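PDB 3LP5: putative cell surface hydrolase from Lactobacillus plantarum, which is of unknown specificity but probably acts as an alpha/beta-hydrolase-fold enzyme at the bacterial cell surface. Local coordinates for residues T113-L116 with E117-K121; T86-K89 with A90-T94; A75-D78 with K79-V82. All blocks are in the same frame, centred on the assembly; numbering follows the deposited sequence.

Contact 1: T113-L116 with E117-K121; sequences TLFL and ERYLK
Phe115 O is gripped by two backbone donors of the following turn, where the helix 107-118 runs out. Tyr119 N binds it at 2.7 Å with an N-H...O angle of 154°, as in the turns before, while Leu120 N, one residue further on, reaches it at 3.0 Å from the opposite face of the carbonyl plane. Upstream, Thr113 O and Leu114 O take ordinary helical bonds from Glu117 N and Arg118 N. Leu116 O, next in line, has no such direct bond to Leu120 N; a water donates to it at 3.0 Å and accepts from Lys121 N at 2.8 Å, bridging the opened turn. The hydroxyl OG1 of Thr113 bonds Gly109 O one turn back.

The side chains follow the same shift. With CG anti to the backbone N (chi1 166°), the Phe115 ring reaches toward the end of the helix, and its CD1 meets Tyr119 CB at 3.7 Å while Leu120 N stands over one ring face. CE2 of the Phe115 ring lies 3.7 Å from Leu120 CB. Leu116 and Leu120 run side by side, joined through their CD2 methyls. On another side of the helix, Leu114 CD1 packs on the aliphatic CD of Arg118, whose guanidinium forms a cation-pi contact with Tyr158. The chemistry implies a helix end where Phe115 O serves two N-H groups and a water satisfies Leu116 O and Lys121 N.

Contact 2: T86-K89 with A90-T94; sequences TAFK and ALVKT
Val92 lays its CG1 methyl over one face of the Phe88 ring, one helical turn earlier, in a CH-pi contact. The methyl is 4.1 Å from the ring centroid and 26° off the normal, displaced toward the rim, and its nearest ring atom is CE2 of Phe88 at 3.7 Å. The two side chains approach at a slant. Phe88 has CG anti to its own N (chi1 -173°), which swings the ring out from the helix and leaves a flank for the valine. The chi1 of Val92, -24°, is unstaggered and its CG1 comes too close to Phe88 O, so the exact placing of this methyl is doubtful. That oxygen also accepts the helical bond from Val92 N, at 3.0 Å.

Leu91 leans back along the helix, with its CG 3.4 Å from Ala87 O, the acceptor of its own N-H. On a more exposed side, the CG of Lys93 rests against Lys89 O.

These side chains divide the helix 74-92 between its neighbours. Phe88 meets the rings of Phe115, from helix 107-118, and Phe100, from strand 99-105. Ala87 and Leu91 lie on strands 37-42 and 62-67, and Ala90 touches one of the two edge strands, 48-52.

Contact 3: A75-D78 with K79-V82; sequences ANID and KQAV
Gln80 folds its side chain back along the helix toward Asn76 and Ile77. Its amide oxygen OE1 comes 3.3 Å from the terminal methyl CD1 of Ile77, and the two side chains meet at a slant. The return is made by a bend at chi2 (145°), which sets CD of Gln80 3.1 Å from Asn76 O. That carbonyl takes the helical bond from Gln80 N at 2.8 Å. One residue on, Ala81 N bonds Ile77 O, while Lys79 stretches its methylenes past Ala75 O, its CG 3.6 Å from that oxygen.

A second shell fixes the amide: NE2 of Gln80 donates to the backbone carbonyls of Asn69 and Arg71 in the loop before the helix. Replacing Gln80 by an alanine is likely to leave both carbonyls without this donor and to open a gap beside Ile77 CD1. Asp78 is held by a salt bridge from its OD2 to Lys74 NZ, one turn back.

Outward again, Ile77, Asp78, Gln80 and Ala81 rest on helix 107-118. In this alpha/beta-hydrolase fold, that helix begins within a Gly-x-Ser-x-Gly sequence that could form a nucleophile elbow, near which Ile77 lies without touching it.

Along the chain, contact 3 comes first and contact 2 next, both on helix 74-92 with centres 17 Å apart; contact 1 follows at the end of helix 107-118. Contact 1 reaches both of the others, its centre 14 Å from contact 2 and 12 Å from contact 3. Phe115 CZ meets Phe88 CD2 at 3.7 Å, and Leu114 CD2 packs on Ala81 CB at 3.8 Å. The two helices are thus joined near the middle of 74-92, at Ala81, and near its end, at Phe88. They come before and after strand 99-105 and pack against one another beside the sheet, so the contacts tie together neighbouring helices of the alpha/beta-hydrolase fold, the second starting in a possible nucleophile elbow.

Contact 1: T113-L116 with E117-K121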
loop_
_atom_site.group_PDB
_atom_site.type_symbol
_atom_site.label_atom_id
_atom_site.label_comp_id
_atom_site.label_asym_id
_atom_site.label_seq_id
_atom_site.Cartn_x
_atom_site.Cartn_y
_atom_site.Cartn_z
ATOM N N THR A 113 -0.713 3.395 6.535
ATOM C CA THR A 113 -0.961 4.784 6.944
ATOM C C THR A 113 -0.689 5.008 8.422
ATOM O O THR A 113 -0.194 6.054 8.839
ATOM C CB THR A 113 -2.451 5.231 6.638
ATOM O OG1 THR A 113 -2.691 5.112 5.228
ATOM C CG2 THR A 113 -2.661 6.668 7.011
ATOM N N LEU A 114 -1.165 4.076 9.234
ATOM C CA LEU A 114 -1.061 4.194 10.654
ATOM C C LEU A 114 0.461 4.122 11.016
ATOM O O LEU A 114 0.957 4.907 11.820
ATOM C CB LEU A 114 -1.920 3.086 11.321
ATOM C CG LEU A 114 -2.054 3.200 12.837
ATOM C CD1 LEU A 114 -2.688 4.524 13.244
ATOM C CD2 LEU A 114 -2.862 2.000 13.412
ATOM N N PHE A 115 1.184 3.185 10.418
ATOM C CA PHE A 115 2.638 3.094 10.623
ATOM C C PHE A 115 3.305 4.447 10.284
ATOM O O PHE A 115 4.144 4.919 11.065
ATOM C CB PHE A 115 3.223 1.989 9.756
ATOM C CG PHE A 115 4.723 2.040 9.639
ATOM C CD1 PHE A 115 5.523 1.478 10.623
ATOM C CD2 PHE A 115 5.321 2.694 8.577
ATOM C CE1 PHE A 115 6.923 1.556 10.545
ATOM C CE2 PHE A 115 6.727 2.818 8.516
ATOM C CZ PHE A 115 7.500 2.238 9.490
ATOM N N LEU A 116 2.900 5.079 9.150
ATOM C CA LEU A 116 3.571 6.305 8.732
ATOM C C LEU A 116 3.264 7.467 9.671
ATOM O O LEU A 116 4.136 8.297 9.933
ATOM C CB LEU A 116 3.252 6.692 7.308
ATOM C CG LEU A 116 3.678 5.637 6.282
ATOM C CD1 LEU A 116 3.017 6.050 4.986
ATOM C CD2 LEU A 116 5.240 5.527 6.121
ATOM N N GLU A 117 2.045 7.484 10.214
ATOM C CA GLU A 117 1.609 8.578 11.099
ATOM C C GLU A 117 2.277 8.468 12.470
ATOM O O GLU A 117 2.580 9.501 13.061
ATOM C CB GLU A 117 0.092 8.513 11.374
ATOM C CG GLU A 117 -0.730 8.841 10.186
ATOM C CD GLU A 117 -2.206 8.677 10.445
ATOM O OE1 GLU A 117 -2.574 7.878 11.291
ATOM O OE2 GLU A 117 -3.010 9.369 9.820
ATOM N N ARG A 118 2.451 7.228 12.971
ATOM C CA ARG A 118 2.859 6.984 14.365
ATOM C C ARG A 118 4.263 6.418 14.581
ATOM O O ARG A 118 4.911 6.737 15.605
ATOM C CB ARG A 118 1.836 6.079 15.043
ATOM C CG ARG A 118 0.424 6.660 14.995
ATOM C CD ARG A 118 -0.457 5.919 15.949
ATOM N NE ARG A 118 -0.336 6.512 17.286
ATOM C CZ ARG A 118 -1.046 6.131 18.345
ATOM N NH1 ARG A 118 -1.922 5.141 18.205
ATOM N NH2 ARG A 118 -0.897 6.758 19.537
ATOM N N TYR A 119 4.745 5.590 13.640
ATOM C CA TYR A 119 5.908 4.752 13.948
ATOM C C TYR A 119 7.117 5.008 13.076
ATOM O O TYR A 119 8.249 4.687 13.456
ATOM C CB TYR A 119 5.509 3.266 13.870
ATOM C CG TYR A 119 4.363 2.921 14.799
ATOM C CD1 TYR A 119 4.314 3.450 16.079
ATOM C CD2 TYR A 119 3.308 2.059 14.371
ATOM C CE1 TYR A 119 3.223 3.168 16.931
ATOM C CE2 TYR A 119 2.245 1.769 15.223
ATOM C CZ TYR A 119 2.227 2.316 16.490
ATOM O OH TYR A 119 1.230 1.987 17.362
ATOM N N LEU A 120 6.912 5.565 11.900
ATOM C CA LEU A 120 8.097 5.802 11.039
ATOM C C LEU A 120 9.122 6.782 11.687
ATOM O O LEU A 120 10.353 6.578 11.549
ATOM C CB LEU A 120 7.691 6.245 9.618
ATOM C CG LEU A 120 8.857 6.683 8.719
ATOM C CD1 LEU A 120 9.707 5.483 8.363
ATOM C CD2 LEU A 120 8.400 7.433 7.476
ATOM N N LYS A 121 8.642 7.813 12.388
ATOM C CA LYS A 121 9.542 8.712 13.162
ATOM C C LYS A 121 10.510 7.958 14.108
ATOM O O LYS A 121 11.410 8.571 14.603
ATOM C CB LYS A 121 8.744 9.718 13.987
ATOM C CG LYS A 121 7.954 9.054 15.138
ATOM C CD LYS A 121 7.187 10.119 15.893
ATOM C CE LYS A 121 5.879 9.613 16.499
ATOM N NZ LYS A 121 5.666 10.461 17.680
HETATM O O HOH W 1 6.036 8.735 12.186
#

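Contact 2: T86-K89 with A90-T94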
loop_
_atom_site.group_PDB
_atom_site.type_symbol
_atom_site.label_atom_id
_atom_site.label_comp_id
_atom_site.label_asym_id
_atom_site.label_seq_id
_atom_site.Cartn_x
_atom_site.Cartn_y
_atom_site.Cartn_z
ATOM N N THR A 86 7.684 -3.597 13.612
ATOM C CA THR A 86 8.650 -4.638 13.980
ATOM C C THR A 86 9.433 -5.139 12.768
ATOM O O THR A 86 10.600 -5.321 12.850
ATOM C CB THR A 86 7.935 -5.840 14.670
ATOM O OG1 THR A 86 7.261 -5.322 15.812
ATOM C CG2 THR A 86 8.932 -6.940 15.129
ATOM N N ALA A 87 8.767 -5.376 11.634
ATOM C CA ALA A 87 9.429 -5.921 10.498
ATOM C C ALA A 87 10.304 -4.816 9.878
ATOM O O ALA A 87 11.433 -5.040 9.483
ATOM C CB ALA A 87 8.385 -6.462 9.459
ATOM N N PHE A 88 9.787 -3.607 9.845
ATOM C CA PHE A 88 10.522 -2.508 9.243
ATOM C C PHE A 88 11.819 -2.321 10.017
ATOM O O PHE A 88 12.879 -2.180 9.441
ATOM C CB PHE A 88 9.660 -1.234 9.295
ATOM C CG PHE A 88 10.243 -0.084 8.562
ATOM C CD1 PHE A 88 10.105 0.000 7.168
ATOM C CD2 PHE A 88 10.903 0.921 9.248
ATOM C CE1 PHE A 88 10.611 1.098 6.442
ATOM C CE2 PHE A 88 11.459 2.014 8.540
ATOM C CZ PHE A 88 11.300 2.102 7.116
ATOM N N LYS A 89 11.744 -2.334 11.348
ATOM C CA LYS A 89 12.977 -2.168 12.123
ATOM C C LYS A 89 13.952 -3.288 11.917
ATOM O O LYS A 89 15.124 -3.033 11.841
ATOM C CB LYS A 89 12.717 -1.910 13.611
ATOM C CG LYS A 89 12.113 -0.535 13.802
ATOM C CD LYS A 89 12.210 -0.116 15.223
ATOM C CE LYS A 89 11.397 -1.039 16.063
ATOM N NZ LYS A 89 11.179 -0.448 17.404
ATOM N N ALA A 90 13.470 -4.514 11.766
ATOM C CA ALA A 90 14.374 -5.633 11.487
ATOM C C ALA A 90 15.081 -5.421 10.154
ATOM O O ALA A 90 16.257 -5.717 10.011
ATOM C CB ALA A 90 13.606 -6.958 11.483
ATOM N N LEU A 91 14.362 -4.865 9.178
ATOM C CA LEU A 91 14.952 -4.620 7.861
ATOM C C LEU A 91 16.000 -3.488 7.858
ATOM O O LEU A 91 17.041 -3.578 7.235
ATOM C CB LEU A 91 13.835 -4.308 6.876
ATOM C CG LEU A 91 12.966 -5.491 6.466
ATOM C CD1 LEU A 91 11.667 -4.888 5.830
ATOM C CD2 LEU A 91 13.746 -6.398 5.482
ATOM N N VAL A 92 15.728 -2.404 8.572
ATOM C CA VAL A 92 16.701 -1.368 8.603
ATOM C C VAL A 92 17.935 -1.769 9.422
ATOM O O VAL A 92 19.004 -1.196 9.202
ATOM C CB VAL A 92 16.164 0.018 8.976
ATOM C CG1 VAL A 92 14.653 0.182 8.685
ATOM C CG2 VAL A 92 16.670 0.522 10.331
ATOM N N LYS A 93 17.799 -2.762 10.306
ATOM C CA LYS A 93 18.966 -3.356 11.008
ATOM C C LYS A 93 19.789 -4.329 10.162
ATOM O O LYS A 93 20.903 -4.713 10.556
ATOM C CB LYS A 93 18.555 -4.045 12.317
ATOM C CG LYS A 93 18.188 -3.067 13.422
ATOM C CD LYS A 93 18.283 -3.775 14.809
ATOM C CE LYS A 93 19.019 -2.915 15.896
ATOM N NZ LYS A 93 18.101 -1.988 16.693
ATOM N N THR A 94 19.288 -4.725 9.010
ATOM C CA THR A 94 19.972 -5.673 8.144
ATOM C C THR A 94 20.505 -4.974 6.886
ATOM O O THR A 94 21.660 -5.192 6.466
ATOM C CB THR A 94 18.999 -6.784 7.753
ATOM O OG1 THR A 94 18.562 -7.428 8.947
ATOM C CG2 THR A 94 19.638 -7.843 6.865
#

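Contact 3: A75-D78 with K79-V82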
loop_
_atom_site.group_PDB
_atom_site.type_symbol
_atom_site.label_atom_id
_atom_site.label_comp_id
_atom_site.label_asym_id
_atom_site.label_seq_id
_atom_site.Cartn_x
_atom_site.Cartn_y
_atom_site.Cartn_z
ATOM N N ALA A 75 -9.138 -3.595 15.673
ATOM C CA ALA A 75 -8.346 -4.264 16.655
ATOM C C ALA A 75 -7.138 -4.973 15.985
ATOM O O ALA A 75 -6.009 -4.946 16.526
ATOM C CB ALA A 75 -9.175 -5.209 17.417
ATOM N N ASN A 76 -7.363 -5.607 14.815
ATOM C CA ASN A 76 -6.308 -6.243 14.129
ATOM C C ASN A 76 -5.355 -5.279 13.420
ATOM O O ASN A 76 -4.133 -5.484 13.414
ATOM C CB ASN A 76 -6.851 -7.360 13.193
ATOM C CG ASN A 76 -7.540 -8.419 13.958
ATOM O OD1 ASN A 76 -8.715 -8.743 13.720
ATOM N ND2 ASN A 76 -6.864 -8.932 14.929
ATOM N N ILE A 77 -5.913 -4.221 12.863
ATOM C CA ILE A 77 -5.145 -3.252 12.132
ATOM C C ILE A 77 -4.184 -2.556 13.102
ATOM O O ILE A 77 -3.021 -2.285 12.741
ATOM C CB ILE A 77 -6.075 -2.153 11.482
ATOM C CG1 ILE A 77 -7.022 -2.767 10.424
ATOM C CG2 ILE A 77 -5.241 -0.933 10.952
ATOM C CD1 ILE A 77 -6.349 -3.344 9.359
ATOM N N ASP A 78 -4.638 -2.293 14.326
ATOM C CA ASP A 78 -3.724 -1.622 15.312
ATOM C C ASP A 78 -2.518 -2.519 15.620
ATOM O O ASP A 78 -1.419 -2.020 15.728
ATOM C CB ASP A 78 -4.451 -1.221 16.611
ATOM C CG ASP A 78 -5.378 0.006 16.428
ATOM O OD1 ASP A 78 -5.270 0.768 15.439
ATOM O OD2 ASP A 78 -6.237 0.218 17.275
ATOM N N LYS A 79 -2.725 -3.842 15.732
ATOM C CA LYS A 79 -1.582 -4.790 15.892
ATOM C C LYS A 79 -0.717 -4.922 14.653
ATOM O O LYS A 79 0.491 -5.074 14.773
ATOM C CB LYS A 79 -2.078 -6.212 16.266
ATOM C CG LYS A 79 -2.857 -6.268 17.567
ATOM C CD LYS A 79 -3.496 -7.627 17.784
ATOM C CE LYS A 79 -4.561 -7.586 18.899
ATOM N NZ LYS A 79 -4.760 -8.963 19.475
ATOM N N GLN A 80 -1.335 -4.951 13.476
ATOM C CA GLN A 80 -0.559 -5.083 12.228
ATOM C C GLN A 80 0.357 -3.896 11.997
ATOM O O GLN A 80 1.438 -4.043 11.427
ATOM C CB GLN A 80 -1.477 -5.359 11.014
ATOM C CG GLN A 80 -2.221 -6.739 11.173
ATOM C CD GLN A 80 -3.675 -6.715 10.571
ATOM O OE1 GLN A 80 -4.138 -5.689 10.090
ATOM N NE2 GLN A 80 -4.355 -7.862 10.573
ATOM N N ALA A 81 -0.053 -2.728 12.469
ATOM C CA ALA A 81 0.825 -1.544 12.371
ATOM C C ALA A 81 2.039 -1.658 13.266
ATOM O O ALA A 81 3.099 -1.286 12.853
ATOM C CB ALA A 81 0.054 -0.265 12.640
ATOM N N VAL A 82 1.885 -2.270 14.448
ATOM C CA VAL A 82 3.011 -2.599 15.306
ATOM C C VAL A 82 3.859 -3.672 14.712
ATOM O O VAL A 82 5.068 -3.559 14.733
ATOM C CB VAL A 82 2.535 -3.045 16.656
ATOM C CG1 VAL A 82 3.719 -3.493 17.535
ATOM C CG2 VAL A 82 1.699 -1.897 17.336
#